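Local coordinates for protein lectin (Cicer arietinum, PDB 3V6N) that agglutinates red blood cells and binds calcium and sodium ions, as a seed albumin built on the four-bladed beta-propeller fold of hemopexin, at residues D38-G43 and W217-G222; R14-Y19 and L29-G34; Y79-A84 and P101-D106. All blocks are in the same frame, centred on the assembly; numbering follows the deposited sequence.

Interaction 1 of 3, residues D38-G43 and W217-G222; sequences DKVLYG and WPSLRG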
ATOM      1  N   ASP A  38     -30.448  -3.056 -19.244  1.00 24.18           N
ATOM      2  CA  ASP A  38     -29.310  -2.844 -18.334  1.00 23.25           C
ATOM      3  C   ASP A  38     -29.750  -1.964 -17.171  1.00 23.37           C
ATOM      4  O   ASP A  38     -30.593  -1.086 -17.339  1.00 22.98           O
ATOM      5  CB  ASP A  38     -28.132  -2.192 -19.061  1.00 22.39           C
ATOM      6  CG  ASP A  38     -28.490  -0.853 -19.665  1.00 21.96           C
ATOM      7  OD1 ASP A  38     -29.440  -0.787 -20.450  1.00 22.05           O
ATOM      8  OD2 ASP A  38     -27.814   0.138 -19.363  1.00 22.50           O
ATOM      9  N   LYS A  39     -29.204  -2.221 -15.989  1.00 23.52           N
ATOM     10  CA  LYS A  39     -29.553  -1.433 -14.810  1.00 24.31           C
ATOM     11  C   LYS A  39     -28.469  -1.456 -13.745  1.00 23.17           C
ATOM     12  O   LYS A  39     -27.814  -2.476 -13.521  1.00 22.06           O
ATOM     13  CB  LYS A  39     -30.899  -1.862 -14.211  1.00 26.41           C
ATOM     14  CG  LYS A  39     -31.088  -3.352 -14.005  1.00 29.33           C
ATOM     15  CD  LYS A  39     -32.295  -3.616 -13.105  1.00 33.38           C
ATOM     16  CE  LYS A  39     -32.574  -5.115 -12.987  1.00 36.16           C
ATOM     17  NZ  LYS A  39     -33.042  -5.529 -11.628  1.00 37.32           N
ATOM     18  N   VAL A  40     -28.301  -0.313 -13.095  1.00 22.87           N
ATOM     19  CA  VAL A  40     -27.360  -0.156 -11.995  1.00 23.19           C
ATOM     20  C   VAL A  40     -28.003  -0.766 -10.767  1.00 23.54           C
ATOM     21  O   VAL A  40     -29.039  -0.285 -10.309  1.00 25.09           O
ATOM     22  CB  VAL A  40     -27.040   1.332 -11.747  1.00 22.74           C
ATOM     23  CG1 VAL A  40     -26.220   1.508 -10.464  1.00 22.08           C
ATOM     24  CG2 VAL A  40     -26.313   1.917 -12.956  1.00 21.91           C
ATOM     25  N   LEU A  41     -27.406  -1.835 -10.253  1.00 23.15           N
ATOM     26  CA  LEU A  41     -27.978  -2.546  -9.114  1.00 23.31           C
ATOM     27  C   LEU A  41     -27.473  -2.022  -7.776  1.00 23.88           C
ATOM     28  O   LEU A  41     -28.070  -2.289  -6.730  1.00 24.08           O
ATOM     29  CB  LEU A  41     -27.682  -4.037  -9.215  1.00 23.42           C
ATOM     30  CG  LEU A  41     -28.242  -4.807 -10.403  1.00 23.76           C
ATOM     31  CD1 LEU A  41     -27.679  -6.217 -10.336  1.00 23.72           C
ATOM     32  CD2 LEU A  41     -29.772  -4.823 -10.385  1.00 24.12           C
ATOM     33  N   TYR A  42     -26.355  -1.310  -7.799  1.00 23.05           N
ATOM     34  CA  TYR A  42     -25.767  -0.786  -6.563  1.00 24.14           C
ATOM     35  C   TYR A  42     -24.733   0.272  -6.906  1.00 22.49           C
ATOM     36  O   TYR A  42     -23.938   0.100  -7.833  1.00 20.85           O
ATOM     37  CB  TYR A  42     -25.114  -1.908  -5.744  1.00 24.70           C
ATOM     38  CG  TYR A  42     -24.757  -1.505  -4.338  1.00 26.71           C
ATOM     39  CD1 TYR A  42     -25.718  -1.529  -3.320  1.00 27.86           C
ATOM     40  CD2 TYR A  42     -23.462  -1.105  -4.010  1.00 26.89           C
ATOM     41  CE1 TYR A  42     -25.397  -1.159  -2.019  1.00 28.53           C
ATOM     42  CE2 TYR A  42     -23.135  -0.730  -2.712  1.00 27.76           C
ATOM     43  CZ  TYR A  42     -24.112  -0.759  -1.723  1.00 28.70           C
ATOM     44  OH  TYR A  42     -23.795  -0.407  -0.427  1.00 29.70           O
ATOM     45  N   GLY A  43     -24.753   1.362  -6.151  1.00 21.99           N
ATOM     46  CA  GLY A  43     -23.822   2.463  -6.384  1.00 21.10           C
ATOM     47  C   GLY A  43     -24.423   3.549  -7.252  1.00 21.11           C
ATOM     48  O   GLY A  43     -25.608   3.524  -7.542  1.00 20.70           O
ATOM     49  N   TRP A 217     -24.784   1.031 -22.674  1.00 21.31           N
ATOM     50  CA  TRP A 217     -25.344   1.066 -21.336  1.00 21.67           C
ATOM     51  C   TRP A 217     -25.872   2.440 -20.957  1.00 22.91           C
ATOM     52  O   TRP A 217     -25.197   3.182 -20.217  1.00 21.98           O
ATOM     53  CB  TRP A 217     -24.321   0.601 -20.301  1.00 21.28           C
ATOM     54  CG  TRP A 217     -23.894  -0.840 -20.440  1.00 21.19           C
ATOM     55  CD1 TRP A 217     -24.709  -1.957 -20.610  1.00 20.94           C
ATOM     56  CD2 TRP A 217     -22.523  -1.370 -20.397  1.00 20.85           C
ATOM     57  NE1 TRP A 217     -23.962  -3.100 -20.695  1.00 20.93           N
ATOM     58  CE2 TRP A 217     -22.643  -2.825 -20.560  1.00 20.72           C
ATOM     59  CE3 TRP A 217     -21.255  -0.806 -20.244  1.00 20.62           C
ATOM     60  CZ2 TRP A 217     -21.529  -3.659 -20.590  1.00 20.17           C
ATOM     61  CZ3 TRP A 217     -20.140  -1.660 -20.255  1.00 20.16           C
ATOM     62  CH2 TRP A 217     -20.275  -3.048 -20.438  1.00 20.28           C
ATOM     63  N   PRO A 218     -27.094   2.796 -21.436  1.00 22.78           N
ATOM     64  CA  PRO A 218     -27.708   4.065 -21.040  1.00 23.87           C
ATOM     65  C   PRO A 218     -27.879   4.245 -19.530  1.00 24.11           C
ATOM     66  O   PRO A 218     -27.939   5.381 -19.055  1.00 24.27           O
ATOM     67  CB  PRO A 218     -29.082   4.025 -21.738  1.00 24.02           C
ATOM     68  CG  PRO A 218     -28.850   3.182 -22.950  1.00 23.14           C
ATOM     69  CD  PRO A 218     -27.883   2.119 -22.485  1.00 22.86           C
ATOM     70  N   SER A 219     -27.970   3.142 -18.785  1.00 24.26           N
ATOM     71  CA  SER A 219     -28.104   3.207 -17.327  1.00 25.03           C
ATOM     72  C   SER A 219     -26.899   3.872 -16.636  1.00 25.53           C
ATOM     73  O   SER A 219     -26.981   4.239 -15.469  1.00 26.92           O
ATOM     74  CB  SER A 219     -28.360   1.812 -16.732  1.00 24.93           C
ATOM     75  OG  SER A 219     -27.222   0.962 -16.860  1.00 23.49           O
ATOM     76  N   LEU A 220     -25.789   4.017 -17.358  1.00 25.54           N
ATOM     77  CA  LEU A 220     -24.613   4.725 -16.849  1.00 25.96           C
ATOM     78  C   LEU A 220     -24.598   6.236 -17.133  1.00 28.75           C
ATOM     79  O   LEU A 220     -23.617   6.917 -16.802  1.00 28.54           O
ATOM     80  CB  LEU A 220     -23.325   4.101 -17.392  1.00 24.14           C
ATOM     81  CG  LEU A 220     -22.942   2.661 -17.014  1.00 23.70           C
ATOM     82  CD1 LEU A 220     -21.656   2.279 -17.745  1.00 22.20           C
ATOM     83  CD2 LEU A 220     -22.817   2.467 -15.499  1.00 22.56           C
ATOM     84  N   ARG A 221     -25.655   6.759 -17.757  1.00 31.52           N
ATOM     85  CA  ARG A 221     -25.735   8.202 -18.035  1.00 35.57           C
ATOM     86  C   ARG A 221     -25.719   9.029 -16.750  1.00 36.63           C
ATOM     87  O   ARG A 221     -26.574   8.854 -15.880  1.00 37.35           O
ATOM     88  CB  ARG A 221     -26.962   8.537 -18.893  1.00 38.81           C
ATOM     89  CG  ARG A 221     -26.782   8.125 -20.347  1.00 41.86           C
ATOM     90  CD  ARG A 221     -28.057   8.239 -21.167  1.00 44.59           C
ATOM     91  NE  ARG A 221     -28.079   7.231 -22.228  1.00 46.89           N
ATOM     92  CZ  ARG A 221     -27.463   7.329 -23.406  1.00 48.99           C
ATOM     93  NH1 ARG A 221     -26.752   8.408 -23.722  1.00 53.21           N
ATOM     94  NH2 ARG A 221     -27.562   6.338 -24.283  1.00 48.60           N
ATOM     95  N   GLY A 222     -24.723   9.907 -16.631  1.00 38.04           N
ATOM     96  CA  GLY A 222     -24.560  10.747 -15.442  1.00 39.35           C
ATOM     97  C   GLY A 222     -23.671  10.139 -14.373  1.00 39.97           C
ATOM     98  O   GLY A 222     -23.411  10.762 -13.341  1.00 41.43           O
TER

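Interaction 2 of 3, residues R14-Y19 and L29-G34; sequences RNNEAY and LDYAPG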
ATOM      1  N   ARG A  14     -22.644 -14.012 -10.167  1.00 17.10           N
ATOM      2  CA  ARG A  14     -24.063 -13.856 -10.523  1.00 17.87           C
ATOM      3  C   ARG A  14     -24.227 -13.576 -12.040  1.00 17.63           C
ATOM      4  O   ARG A  14     -23.526 -12.717 -12.596  1.00 15.97           O
ATOM      5  CB  ARG A  14     -24.705 -12.730  -9.707  1.00 18.71           C
ATOM      6  CG  ARG A  14     -24.576 -12.901  -8.194  1.00 20.00           C
ATOM      7  CD  ARG A  14     -25.496 -14.023  -7.753  1.00 21.86           C
ATOM      8  NE  ARG A  14     -25.407 -14.312  -6.325  1.00 22.74           N
ATOM      9  CZ  ARG A  14     -26.244 -13.837  -5.411  1.00 23.23           C
ATOM     10  NH1 ARG A  14     -27.238 -13.023  -5.758  1.00 22.80           N
ATOM     11  NH2 ARG A  14     -26.076 -14.186  -4.143  1.00 24.55           N
ATOM     12  N   ASN A  15     -25.148 -14.308 -12.677  1.00 17.70           N
ATOM     13  CA  ASN A  15     -25.469 -14.153 -14.099  1.00 18.23           C
ATOM     14  C   ASN A  15     -25.665 -12.699 -14.523  1.00 17.16           C
ATOM     15  O   ASN A  15     -26.434 -11.965 -13.901  1.00 17.13           O
ATOM     16  CB  ASN A  15     -26.741 -14.961 -14.470  1.00 19.96           C
ATOM     17  CG  ASN A  15     -26.563 -16.481 -14.318  1.00 21.76           C
ATOM     18  OD1 ASN A  15     -25.444 -16.987 -14.224  1.00 22.52           O
ATOM     19  ND2 ASN A  15     -27.690 -17.221 -14.303  1.00 22.30           N
ATOM     20  N   ASN A  16     -24.939 -12.281 -15.562  1.00 16.58           N
ATOM     21  CA  ASN A  16     -25.104 -10.946 -16.178  1.00 16.38           C
ATOM     22  C   ASN A  16     -24.825  -9.737 -15.278  1.00 15.59           C
ATOM     23  O   ASN A  16     -25.325  -8.651 -15.534  1.00 15.81           O
ATOM     24  CB  ASN A  16     -26.477 -10.812 -16.882  1.00 17.12           C
ATOM     25  CG  ASN A  16     -26.708 -11.897 -17.925  1.00 17.96           C
ATOM     26  OD1 ASN A  16     -25.769 -12.437 -18.488  1.00 18.87           O
ATOM     27  ND2 ASN A  16     -27.950 -12.240 -18.153  1.00 18.73           N
ATOM     28  N   GLU A  17     -23.999  -9.922 -14.252  1.00 15.07           N
ATOM     29  CA  GLU A  17     -23.598  -8.823 -13.374  1.00 14.35           C
ATOM     30  C   GLU A  17     -22.095  -8.581 -13.465  1.00 13.86           C
ATOM     31  O   GLU A  17     -21.315  -9.533 -13.598  1.00 13.39           O
ATOM     32  CB  GLU A  17     -24.004  -9.103 -11.918  1.00 15.05           C
ATOM     33  CG  GLU A  17     -25.520  -9.226 -11.748  1.00 16.49           C
ATOM     34  CD  GLU A  17     -25.975  -9.366 -10.304  1.00 17.60           C
ATOM     35  OE1 GLU A  17     -25.216  -9.014  -9.364  1.00 17.97           O
ATOM     36  OE2 GLU A  17     -27.121  -9.820 -10.110  1.00 18.31           O
ATOM     37  N   ALA A  18     -21.695  -7.312 -13.413  1.00 13.11           N
ATOM     38  CA  ALA A  18     -20.264  -6.963 -13.383  1.00 13.25           C
ATOM     39  C   ALA A  18     -20.036  -5.741 -12.508  1.00 12.99           C
ATOM     40  O   ALA A  18     -20.890  -4.854 -12.444  1.00 13.24           O
ATOM     41  CB  ALA A  18     -19.708  -6.729 -14.796  1.00 12.91           C
ATOM     42  N   TYR A  19     -18.890  -5.727 -11.833  1.00 12.81           N
ATOM     43  CA  TYR A  19     -18.427  -4.612 -11.009  1.00 12.51           C
ATOM     44  C   TYR A  19     -17.486  -3.739 -11.840  1.00 12.85           C
ATOM     45  O   TYR A  19     -16.546  -4.235 -12.467  1.00 12.52           O
ATOM     46  CB  TYR A  19     -17.688  -5.142  -9.758  1.00 12.54           C
ATOM     47  CG  TYR A  19     -18.567  -5.956  -8.827  1.00 12.73           C
ATOM     48  CD1 TYR A  19     -19.225  -5.353  -7.756  1.00 13.10           C
ATOM     49  CD2 TYR A  19     -18.774  -7.318  -9.043  1.00 12.77           C
ATOM     50  CE1 TYR A  19     -20.059  -6.093  -6.904  1.00 13.24           C
ATOM     51  CE2 TYR A  19     -19.587  -8.073  -8.195  1.00 12.94           C
ATOM     52  CZ  TYR A  19     -20.246  -7.451  -7.141  1.00 13.05           C
ATOM     53  OH  TYR A  19     -21.059  -8.197  -6.316  1.00 13.10           O
ATOM     54  N   LEU A  29     -23.301  -3.503 -11.951  1.00 15.78           N
ATOM     55  CA  LEU A  29     -24.164  -3.373 -13.116  1.00 16.62           C
ATOM     56  C   LEU A  29     -24.769  -4.724 -13.539  1.00 17.06           C
ATOM     57  O   LEU A  29     -24.065  -5.741 -13.540  1.00 16.40           O
ATOM     58  CB  LEU A  29     -23.379  -2.759 -14.289  1.00 16.55           C
ATOM     59  CG  LEU A  29     -24.128  -2.407 -15.581  1.00 16.94           C
ATOM     60  CD1 LEU A  29     -24.971  -1.148 -15.434  1.00 17.37           C
ATOM     61  CD2 LEU A  29     -23.132  -2.235 -16.710  1.00 17.06           C
ATOM     62  N   ASP A  30     -26.072  -4.717 -13.855  1.00 16.85           N
ATOM     63  CA  ASP A  30     -26.691  -5.753 -14.682  1.00 17.17           C
ATOM     64  C   ASP A  30     -26.450  -5.298 -16.106  1.00 16.72           C
ATOM     65  O   ASP A  30     -27.074  -4.365 -16.571  1.00 16.24           O
ATOM     66  CB  ASP A  30     -28.202  -5.847 -14.433  1.00 18.32           C
ATOM     67  CG  ASP A  30     -28.880  -6.945 -15.268  1.00 19.10           C
ATOM     68  OD1 ASP A  30     -28.433  -7.287 -16.394  1.00 19.02           O
ATOM     69  OD2 ASP A  30     -29.884  -7.483 -14.781  1.00 20.75           O
ATOM     70  N   TYR A  31     -25.522  -5.939 -16.799  1.00 17.02           N
ATOM     71  CA  TYR A  31     -25.053  -5.380 -18.070  1.00 16.84           C
ATOM     72  C   TYR A  31     -25.818  -5.874 -19.298  1.00 17.16           C
ATOM     73  O   TYR A  31     -25.511  -5.453 -20.413  1.00 18.19           O
ATOM     74  CB  TYR A  31     -23.536  -5.546 -18.220  1.00 16.46           C
ATOM     75  CG  TYR A  31     -23.048  -6.972 -18.322  1.00 16.38           C
ATOM     76  CD1 TYR A  31     -22.742  -7.712 -17.173  1.00 16.09           C
ATOM     77  CD2 TYR A  31     -22.871  -7.572 -19.565  1.00 15.97           C
ATOM     78  CE1 TYR A  31     -22.293  -9.009 -17.265  1.00 16.15           C
ATOM     79  CE2 TYR A  31     -22.422  -8.866 -19.667  1.00 16.07           C
ATOM     80  CZ  TYR A  31     -22.125  -9.576 -18.522  1.00 16.46           C
ATOM     81  OH  TYR A  31     -21.662 -10.859 -18.641  1.00 16.61           O
ATOM     82  N   ALA A  32     -26.823  -6.728 -19.081  1.00 17.33           N
ATOM     83  CA  ALA A  32     -27.796  -7.134 -20.110  1.00 18.01           C
ATOM     84  C   ALA A  32     -27.206  -7.379 -21.522  1.00 18.46           C
ATOM     85  O   ALA A  32     -27.476  -6.626 -22.470  1.00 17.98           O
ATOM     86  CB  ALA A  32     -28.935  -6.131 -20.162  1.00 18.08           C
ATOM     87  N   PRO A  33     -26.386  -8.437 -21.661  1.00 18.70           N
ATOM     88  CA  PRO A  33     -25.763  -8.783 -22.949  1.00 18.58           C
ATOM     89  C   PRO A  33     -26.753  -9.167 -24.071  1.00 19.51           C
ATOM     90  O   PRO A  33     -26.394  -9.076 -25.253  1.00 19.74           O
ATOM     91  CB  PRO A  33     -24.874  -9.984 -22.593  1.00 18.06           C
ATOM     92  CG  PRO A  33     -25.505 -10.570 -21.358  1.00 18.35           C
ATOM     93  CD  PRO A  33     -25.979  -9.365 -20.588  1.00 18.27           C
ATOM     94  N   GLY A  34     -27.969  -9.591 -23.722  1.00 19.78           N
ATOM     95  CA  GLY A  34     -28.928 -10.061 -24.741  1.00 20.98           C
ATOM     96  C   GLY A  34     -30.256  -9.319 -24.772  1.00 21.83           C
ATOM     97  O   GLY A  34     -31.164  -9.687 -25.504  1.00 22.49           O
TER

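Interaction 3 of 3, residues Y79-A84 and P101-D106; sequences YENFCA and PKKIAD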
ATOM      1  N   TYR A  79      -3.844  -2.130  -7.153  1.00 12.14           N
ATOM      2  CA  TYR A  79      -3.637  -0.688  -7.159  1.00 12.98           C
ATOM      3  C   TYR A  79      -2.136  -0.405  -7.291  1.00 13.57           C
ATOM      4  O   TYR A  79      -1.329  -0.826  -6.432  1.00 13.13           O
ATOM      5  CB  TYR A  79      -4.204  -0.001  -5.913  1.00 13.20           C
ATOM      6  CG  TYR A  79      -3.853   1.480  -5.921  1.00 13.99           C
ATOM      7  CD1 TYR A  79      -4.490   2.351  -6.805  1.00 14.11           C
ATOM      8  CD2 TYR A  79      -2.856   1.995  -5.087  1.00 14.35           C
ATOM      9  CE1 TYR A  79      -4.166   3.689  -6.849  1.00 14.80           C
ATOM     10  CE2 TYR A  79      -2.529   3.347  -5.118  1.00 15.11           C
ATOM     11  CZ  TYR A  79      -3.191   4.187  -5.997  1.00 15.45           C
ATOM     12  OH  TYR A  79      -2.877   5.532  -6.061  1.00 16.52           O
ATOM     13  N   GLU A  80      -1.768   0.283  -8.369  1.00 14.03           N
ATOM     14  CA  GLU A  80      -0.362   0.473  -8.724  1.00 15.37           C
ATOM     15  C   GLU A  80       0.410  -0.846  -8.590  1.00 16.20           C
ATOM     16  O   GLU A  80      -0.001  -1.869  -9.157  1.00 16.80           O
ATOM     17  CB  GLU A  80       0.264   1.598  -7.885  1.00 15.85           C
ATOM     18  CG  GLU A  80      -0.251   2.993  -8.244  1.00 16.68           C
ATOM     19  CD  GLU A  80       0.323   4.107  -7.366  1.00 17.29           C
ATOM     20  OE1 GLU A  80       1.164   3.832  -6.488  1.00 17.79           O
ATOM     21  OE2 GLU A  80      -0.066   5.277  -7.561  1.00 18.15           O
ATOM     22  N   ASN A  81       1.487  -0.859  -7.810  1.00 17.14           N
ATOM     23  CA  ASN A  81       2.283  -2.089  -7.695  1.00 18.28           C
ATOM     24  C   ASN A  81       1.818  -3.143  -6.662  1.00 17.42           C
ATOM     25  O   ASN A  81       2.501  -4.132  -6.442  1.00 17.36           O
ATOM     26  CB  ASN A  81       3.794  -1.775  -7.635  1.00 20.34           C
ATOM     27  CG  ASN A  81       4.300  -1.474  -6.242  1.00 22.38           C
ATOM     28  OD1 ASN A  81       5.444  -1.031  -6.064  1.00 25.84           O
ATOM     29  ND2 ASN A  81       3.496  -1.764  -5.248  1.00 23.77           N
ATOM     30  N   PHE A  82       0.640  -2.943  -6.074  1.00 16.83           N
ATOM     31  CA  PHE A  82       0.105  -3.848  -5.046  1.00 16.08           C
ATOM     32  C   PHE A  82      -1.131  -4.597  -5.526  1.00 15.76           C
ATOM     33  O   PHE A  82      -1.884  -4.089  -6.340  1.00 15.30           O
ATOM     34  CB  PHE A  82      -0.230  -3.074  -3.764  1.00 16.00           C
ATOM     35  CG  PHE A  82       0.965  -2.427  -3.126  1.00 16.59           C
ATOM     36  CD1 PHE A  82       1.300  -1.108  -3.418  1.00 16.97           C
ATOM     37  CD2 PHE A  82       1.784  -3.149  -2.262  1.00 16.52           C
ATOM     38  CE1 PHE A  82       2.418  -0.514  -2.839  1.00 17.19           C
ATOM     39  CE2 PHE A  82       2.893  -2.558  -1.688  1.00 16.89           C
ATOM     40  CZ  PHE A  82       3.211  -1.238  -1.982  1.00 16.92           C
ATOM     41  N   CYS A  83      -1.331  -5.807  -5.008  1.00 15.73           N
ATOM     42  CA  CYS A  83      -2.513  -6.583  -5.320  1.00 16.21           C
ATOM     43  C   CYS A  83      -3.020  -7.374  -4.112  1.00 15.81           C
ATOM     44  O   CYS A  83      -2.310  -7.537  -3.117  1.00 15.89           O
ATOM     45  CB  CYS A  83      -2.244  -7.525  -6.501  1.00 16.85           C
ATOM     46  SG  CYS A  83      -0.890  -8.672  -6.234  1.00 19.69           S
ATOM     47  N   ALA A  84      -4.253  -7.845  -4.204  1.00 15.17           N
ATOM     48  CA  ALA A  84      -4.832  -8.676  -3.151  1.00 15.85           C
ATOM     49  C   ALA A  84      -5.821  -9.660  -3.760  1.00 15.82           C
ATOM     50  O   ALA A  84      -6.394  -9.393  -4.825  1.00 15.44           O
ATOM     51  CB  ALA A  84      -5.514  -7.808  -2.084  1.00 15.21           C
ATOM     52  N   PRO A 101      -2.526  -7.310   1.314  1.00 17.99           N
ATOM     53  CA  PRO A 101      -1.919  -6.931   0.026  1.00 18.28           C
ATOM     54  C   PRO A 101      -0.459  -7.359  -0.104  1.00 18.39           C
ATOM     55  O   PRO A 101       0.250  -7.423   0.895  1.00 19.33           O
ATOM     56  CB  PRO A 101      -2.024  -5.393  -0.005  1.00 17.82           C
ATOM     57  CG  PRO A 101      -2.721  -4.989   1.253  1.00 18.28           C
ATOM     58  CD  PRO A 101      -2.721  -6.156   2.200  1.00 17.74           C
ATOM     59  N   LYS A 102      -0.030  -7.630  -1.335  1.00 18.04           N
ATOM     60  CA  LYS A 102       1.350  -7.975  -1.653  1.00 18.76           C
ATOM     61  C   LYS A 102       1.785  -7.149  -2.857  1.00 17.94           C
ATOM     62  O   LYS A 102       0.957  -6.774  -3.689  1.00 16.97           O
ATOM     63  CB  LYS A 102       1.451  -9.462  -2.021  1.00 20.14           C
ATOM     64  CG  LYS A 102       1.814 -10.386  -0.875  1.00 23.26           C
ATOM     65  CD  LYS A 102       1.212 -11.773  -1.086  1.00 25.36           C
ATOM     66  CE  LYS A 102       2.104 -12.890  -0.558  1.00 26.68           C
ATOM     67  NZ  LYS A 102       2.415 -12.719   0.883  1.00 28.55           N
ATOM     68  N   LYS A 103       3.080  -6.876  -2.965  1.00 17.76           N
ATOM     69  CA  LYS A 103       3.630  -6.335  -4.212  1.00 17.98           C
ATOM     70  C   LYS A 103       3.381  -7.331  -5.348  1.00 17.85           C
ATOM     71  O   LYS A 103       3.377  -8.553  -5.130  1.00 17.64           O
ATOM     72  CB  LYS A 103       5.124  -6.058  -4.063  1.00 18.38           C
ATOM     73  CG  LYS A 103       5.422  -4.867  -3.170  1.00 18.83           C
ATOM     74  CD  LYS A 103       6.877  -4.853  -2.728  1.00 20.00           C
ATOM     75  CE  LYS A 103       7.129  -3.733  -1.724  1.00 20.18           C
ATOM     76  NZ  LYS A 103       8.532  -3.248  -1.805  1.00 21.25           N
ATOM     77  N   ILE A 104       3.157  -6.815  -6.551  1.00 18.17           N
ATOM     78  CA  ILE A 104       2.964  -7.677  -7.738  1.00 18.92           C
ATOM     79  C   ILE A 104       4.075  -8.735  -7.918  1.00 19.74           C
ATOM     80  O   ILE A 104       3.788  -9.898  -8.204  1.00 19.14           O
ATOM     81  CB  ILE A 104       2.772  -6.843  -9.024  1.00 18.58           C
ATOM     82  CG1 ILE A 104       1.414  -6.124  -8.959  1.00 17.63           C
ATOM     83  CG2 ILE A 104       2.886  -7.728 -10.275  1.00 18.19           C
ATOM     84  CD1 ILE A 104       1.216  -5.019  -9.973  1.00 17.60           C
ATOM     85  N   ALA A 105       5.320  -8.321  -7.711  1.00 20.50           N
ATOM     86  CA  ALA A 105       6.490  -9.188  -7.850  1.00 22.84           C
ATOM     87  C   ALA A 105       6.493 -10.351  -6.860  1.00 24.08           C
ATOM     88  O   ALA A 105       7.055 -11.402  -7.156  1.00 25.06           O
ATOM     89  CB  ALA A 105       7.779  -8.381  -7.710  1.00 22.90           C
ATOM     90  N   ASP A 106       5.887 -10.155  -5.689  1.00 24.64           N
ATOM     91  CA  ASP A 106       5.802 -11.201  -4.673  1.00 26.07           C
ATOM     92  C   ASP A 106       4.659 -12.160  -4.940  1.00 27.27           C
ATOM     93  O   ASP A 106       4.721 -13.321  -4.554  1.00 28.77           O
ATOM     94  CB  ASP A 106       5.634 -10.601  -3.271  1.00 26.23           C
ATOM     95  CG  ASP A 106       6.910  -9.936  -2.758  1.00 27.43           C
ATOM     96  OD1 ASP A 106       8.009 -10.194  -3.297  1.00 27.43           O
ATOM     97  OD2 ASP A 106       6.812  -9.133  -1.816  1.00 27.54           O
TER

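Interaction 1 of 3, residues D38-G43 and W217-G222
The seam where the two ends of a four-bladed hemopexin-type propeller meet is bridged by the side chain of D38, which precedes the outer strand 39-41 of the first sheet and reaches the 3-10 turn 218-220 that comes after helix 213-216, which itself follows the outer strand 210-212 of the last sheet. One carboxylate oxygen does the gripping. D38 OD2 accepts from S219 OG at 2.7 Å and from the backbone amide, S219 N, at 3.1 Å, so a single residue clasps it twice. Both donors come from the same face of the carboxylate: the amide on the syn side and not far out of plane, the hydroxyl from well above, 39° out of it. The D38 carboxylate swings into this position because CG sits between the backbone N and the carbonyl carbon (chi1 59°), and S219 OG takes the equivalent place on its own residue (chi1 68°). The side chains of P218 and D38 cross at about a right angle, with P218 CD 3.7 Å from D38 OD2. D38 CB approaches the indole obliquely, 3.8 Å from W217 CD1, while the indole N-H is spent elsewhere, on the carbonyl of Y31. Within the turn, L220 N bonds back to W217 O. Farther along the strand, V40 CG2 rests 3.5 Å from the carbonyl S219 O and makes a loose apolar contact, 4.4 Å, with L220 CD2.

Interaction 2 of 3, residues R14-Y19 and L29-G34
A beta hairpin of the first propeller blade, strands 17-22 and 25-30, pairs here at the end away from its connecting turn, where a type II turn from R14 to E17 leads into the first strand and an Asx turn ends the second. A18 and L29 form an antiparallel hydrogen-bonded pair: A18 N to L29 O and L29 N to A18 O are both 2.8 Å. E17 and D30 follow as a non-hydrogen-bonded pair, with E17 CA 3.1 Å from L29 O in a CA-H...O contact. One step on, Y31 N donates to N16 O at 3.0 Å, tilted 23° from the carbonyl plane, although Y31 has already left the strand. Its ring turns back along the 16-17 peptide because CG lies between the backbone N and the carbonyl carbon (chi1 65°). Y31 CE1 comes within 3.3 Å of N16 C, the E17 carbonyl carbon is in plane at the ring edge, and A18 CB packs 4.0 Å from Y31 CD1. D30 OD1 holds the departing chain by accepting from A32 N, and P33 then lays its CG 3.4 Å from N16 OD1. The Y31 hydroxyl bonds to H180 N and its ring meets F177 of strand 175-178 edge-to-face, joining the hairpin to the last blade; on the opposite flank of strand 25-30 runs strand 39-41, whose L41 is touched by both E17 and D30.

Interaction 3 of 3, residues Y79-A84 and P101-D106
Backbone hydrogen bonds carry the pairing of 79-84 with 101-106. C83 and K102 are an antiparallel hydrogen-bonded pair, with C83 N to K102 O at 2.8 Å and K102 N to C83 O at 2.9 Å, both nearly straight. F82 and K103 form the neighbouring non-hydrogen-bonded pair. A third bond, I104 N to N81 O at 2.8 Å, is made by the first residue of helix 104-107, its donor tilted 23° from the carbonyl plane; K103 is the N-cap residue, so the sheet pairing runs directly into the helix start. CA-H...O contacts fill the gaps between these bonds, among them P101 CA to C83 O at 3.2 Å. The segments belong to the third and the outermost, fourth strand of the sheet 66-103, the second blade of the hemopexin-type propeller, and the type II' turn from Y79 to F82 links strand 74-79 to strand 82-87. Among the side-chain contacts, F82 and K103 lie side by side, pointing the same way, and the K103 methylene CG approaches the ring obliquely, 3.7 Å from F82 CE2. I104 instead turns back over the hairpin turn: with CG1 anti to the carbonyl carbon (chi1 -69°), its CD1 reaches E80 O at 3.5 Å. C83 SG makes a loose apolar contact with I104 CG1 at 4.4 Å. Charged interactions lie not between the two segments but across the dimer interface. The extended K103 chain ends in a salt bridge with E80 of the second subunit, and E80 is paired reciprocally with K103 of that subunit. E80 N also donates to D65 OD2, on a residue of the calcium site.

From the N terminus, interaction 2 comes first and closes a short hairpin loop in the first blade. The chain passes straight from 29-34 to strand 39-41, where interaction 1 opens; it closes only some 174 residues later, after the other three blades, and so ties the first sheet to the C-terminal turn, consistent with closure of the propeller ring. Interaction 3, a local hairpin closure in the second blade, falls within that long span, and no contact crosses another. Interactions 1 and 2 touch because their strands 39-41 and 25-30 are neighbours in one sheet, with K39 O 2.9 Å from D30 N, a probable hydrogen bond. Interaction 3 lies across the chain's centre, facing the second subunit.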